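Local coordinates for protein endonuclease II (PDB 2WSH) that nicks and cleaves cytosine-containing double-stranded host DNA in a sequence-specific, magnesium-dependent manner, letting phage T4 scavenge nucleotides for its own DNA synthesis, at residues N38-I43 and T58-K63. The protein carries 1 engineered substitution. Sequence-based numbering, arbitrary orientation. Where two conformers were deposited one is given.
Sequences NKYNVI and TKNLRK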
loop_
_atom_site.group_PDB
_atom_site.type_symbol
_atom_site.label_atom_id
_atom_site.label_comp_id
_atom_site.label_asym_id
_atom_site.label_seq_id
_atom_site.Cartn_x
_atom_site.Cartn_y
_atom_site.Cartn_z
ATOM N N ASN A 38 -13.187 -0.219 -24.135
ATOM C CA ASN A 38 -13.246 -1.093 -22.972
ATOM C C ASN A 38 -12.674 -0.431 -21.725
ATOM O O ASN A 38 -11.884 0.508 -21.803
ATOM C CB ASN A 38 -12.586 -2.447 -23.239
ATOM C CG ASN A 38 -13.278 -3.585 -22.502
ATOM O OD1 ASN A 38 -13.185 -4.746 -22.901
ATOM N ND2 ASN A 38 -13.987 -3.253 -21.429
ATOM N N LYS A 39 -13.098 -0.933 -20.574
ATOM C CA LYS A 39 -12.753 -0.361 -19.288
ATOM C C LYS A 39 -12.621 -1.526 -18.317
ATOM O O LYS A 39 -13.548 -2.317 -18.160
ATOM C CB LYS A 39 -13.828 0.630 -18.838
ATOM C CG LYS A 39 -13.353 1.635 -17.800
ATOM C CD LYS A 39 -14.142 2.928 -17.891
ATOM C CE LYS A 39 -13.561 3.866 -18.941
ATOM N NZ LYS A 39 -12.366 4.604 -18.432
ATOM N N TYR A 40 -11.456 -1.642 -17.688
ATOM C CA TYR A 40 -11.141 -2.812 -16.880
ATOM C C TYR A 40 -10.987 -2.464 -15.407
ATOM O O TYR A 40 -10.600 -1.349 -15.060
ATOM C CB TYR A 40 -9.853 -3.468 -17.383
ATOM C CG TYR A 40 -9.805 -3.670 -18.880
ATOM C CD1 TYR A 40 -10.325 -4.818 -19.464
ATOM C CD2 TYR A 40 -9.238 -2.712 -19.711
ATOM C CE1 TYR A 40 -10.284 -5.007 -20.837
ATOM C CE2 TYR A 40 -9.192 -2.891 -21.085
ATOM C CZ TYR A 40 -9.714 -4.040 -21.641
ATOM O OH TYR A 40 -9.670 -4.219 -23.005
ATOM N N ASN A 41 -11.300 -3.428 -14.547
ATOM C CA ASN A 41 -11.025 -3.302 -13.120
ATOM C C ASN A 41 -11.740 -2.115 -12.476
ATOM O O ASN A 41 -11.099 -1.213 -11.938
ATOM C CB ASN A 41 -9.515 -3.192 -12.899
ATOM C CG ASN A 41 -9.097 -3.567 -11.494
ATOM O OD1 ASN A 41 -8.030 -3.168 -11.027
ATOM N ND2 ASN A 41 -9.935 -4.340 -10.809
ATOM N N VAL A 42 -13.067 -2.113 -12.528
ATOM C CA VAL A 42 -13.829 -0.975 -12.027
ATOM C C VAL A 42 -14.993 -1.372 -11.129
ATOM O O VAL A 42 -15.483 -2.504 -11.170
ATOM C CB VAL A 42 -14.424 -0.138 -13.181
ATOM C CG1 VAL A 42 -13.321 0.425 -14.066
ATOM C CG2 VAL A 42 -15.394 -0.985 -13.992
ATOM N N ILE A 43 -15.427 -0.417 -10.319
ATOM C CA ILE A 43 -16.728 -0.485 -9.680
ATOM C C ILE A 43 -17.694 0.131 -10.671
ATOM O O ILE A 43 -17.435 1.207 -11.208
ATOM C CB ILE A 43 -16.763 0.330 -8.381
ATOM C CG1 ILE A 43 -15.872 -0.319 -7.321
ATOM C CG2 ILE A 43 -18.197 0.485 -7.877
ATOM C CD1 ILE A 43 -16.274 -1.740 -6.974
ATOM N N THR A 58 -16.195 -5.481 -11.659
ATOM C CA THR A 58 -15.871 -6.269 -12.847
ATOM C C THR A 58 -14.441 -6.058 -13.345
ATOM O O THR A 58 -13.885 -4.963 -13.239
ATOM C CB THR A 58 -16.850 -5.983 -13.999
ATOM O OG1 THR A 58 -16.564 -6.850 -15.106
ATOM C CG2 THR A 58 -16.738 -4.535 -14.454
ATOM N N LYS A 59 -13.855 -7.120 -13.891
ATOM C CA LYS A 59 -12.535 -7.047 -14.508
ATOM C C LYS A 59 -12.637 -6.465 -15.917
ATOM O O LYS A 59 -11.633 -6.057 -16.503
ATOM C CB LYS A 59 -11.906 -8.441 -14.585
ATOM C CG LYS A 59 -11.595 -9.090 -13.246
ATOM C CD LYS A 59 -11.451 -10.600 -13.415
ATOM C CE LYS A 59 -11.195 -11.316 -12.092
ATOM N NZ LYS A 59 -9.742 -11.475 -11.791
ATOM N N ASN A 60 -13.855 -6.428 -16.455
ATOM C CA ASN A 60 -14.074 -6.062 -17.852
ATOM C C ASN A 60 -15.498 -5.564 -18.094
ATOM O O ASN A 60 -16.426 -6.356 -18.268
ATOM C CB ASN A 60 -13.771 -7.266 -18.749
ATOM C CG ASN A 60 -13.808 -6.928 -20.225
ATOM O OD1 ASN A 60 -14.499 -6.003 -20.651
ATOM N ND2 ASN A 60 -13.076 -7.698 -21.020
ATOM N N LEU A 61 -15.661 -4.246 -18.127
ATOM C CA LEU A 61 -16.991 -3.639 -18.133
ATOM C C LEU A 61 -17.751 -3.814 -19.445
ATOM O O LEU A 61 -18.968 -4.024 -19.442
ATOM C CB LEU A 61 -16.907 -2.156 -17.763
ATOM C CG LEU A 61 -18.242 -1.436 -17.570
ATOM C CD1 LEU A 61 -19.072 -2.122 -16.495
ATOM C CD2 LEU A 61 -18.008 0.029 -17.222
ATOM N N ARG A 62 -17.045 -3.724 -20.567
ATOM C CA ARG A 62 -17.704 -3.880 -21.856
ATOM C C ARG A 62 -18.299 -5.281 -21.955
ATOM O O ARG A 62 -19.402 -5.467 -22.471
ATOM C CB ARG A 62 -16.740 -3.612 -23.018
ATOM C CG ARG A 62 -17.440 -3.453 -24.362
ATOM C CD ARG A 62 -16.476 -3.040 -25.461
ATOM N NE ARG A 62 -15.530 -4.101 -25.792
ATOM C CZ ARG A 62 -14.577 -3.991 -26.713
ATOM N NH1 ARG A 62 -14.441 -2.863 -27.397
ATOM N NH2 ARG A 62 -13.758 -5.010 -26.949
ATOM N N LYS A 63 -17.565 -6.267 -21.453
ATOM C CA LYS A 63 -18.061 -7.638 -21.445
ATOM C C LYS A 63 -19.281 -7.808 -20.543
ATOM O O LYS A 63 -20.256 -8.451 -20.929
ATOM C CB LYS A 63 -16.961 -8.626 -21.051
ATOM C CG LYS A 63 -16.271 -9.278 -22.242
ATOM C CD LYS A 63 -15.381 -10.438 -21.814
ATOM C CE LYS A 63 -16.195 -11.587 -21.231
ATOM N NZ LYS A 63 -15.353 -12.792 -20.984
#
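Val42 and Thr58 form an antiparallel hydrogen-bonded pair at the open end of the beta-hairpin of the GIY-YIG domain, where strand 51-58 passes into helix 61-73. The bonds run both ways: Val42 N reaches Thr58 O at 3.0 Å, and Thr58 N reaches Val42 O at 3.1 Å. Asn41 also faces Thr58, which makes the pairing a G1 beta bulge, and its positive phi of 60° fits that position. Asn41 N gives a weak hydrogen bond to Lys59 O. On the sheet face shared by Val42 and Thr58, their CG2 methyls touch side by side, with Leu61 CB near the valine methyl.

The Tyr40 side chain can be traced outward along the other segment. CB lies 3.3 Å from Lys59 O; past CG, to which this oxygen is also near, the same oxygen lies in the ring plane, at the edge, 3.5 Å from CD1. One atom further, CE1 comes 3.9 Å from Asn60 ND2. The two side chains lie side by side and point the same way, with ring and amide planes strongly inclined to each other. From Tyr40 the backbone is tied to strand 97-111, since its O accepts from Gln103 NE2.

The start of the helix is held from both segments. Leu61 N donates almost straight to Lys39 O at 2.9 Å. Thr58 OG1, swung opposite its own backbone N (chi1 -175°), accepts from Asn60 N at 3.1 Å and closes an ST turn. Asn60 occupies the N-cap: its OD1 accepts from Lys63 N at 3.2 Å, the donor standing 55° out of the amide carbonyl plane, off either lone pair.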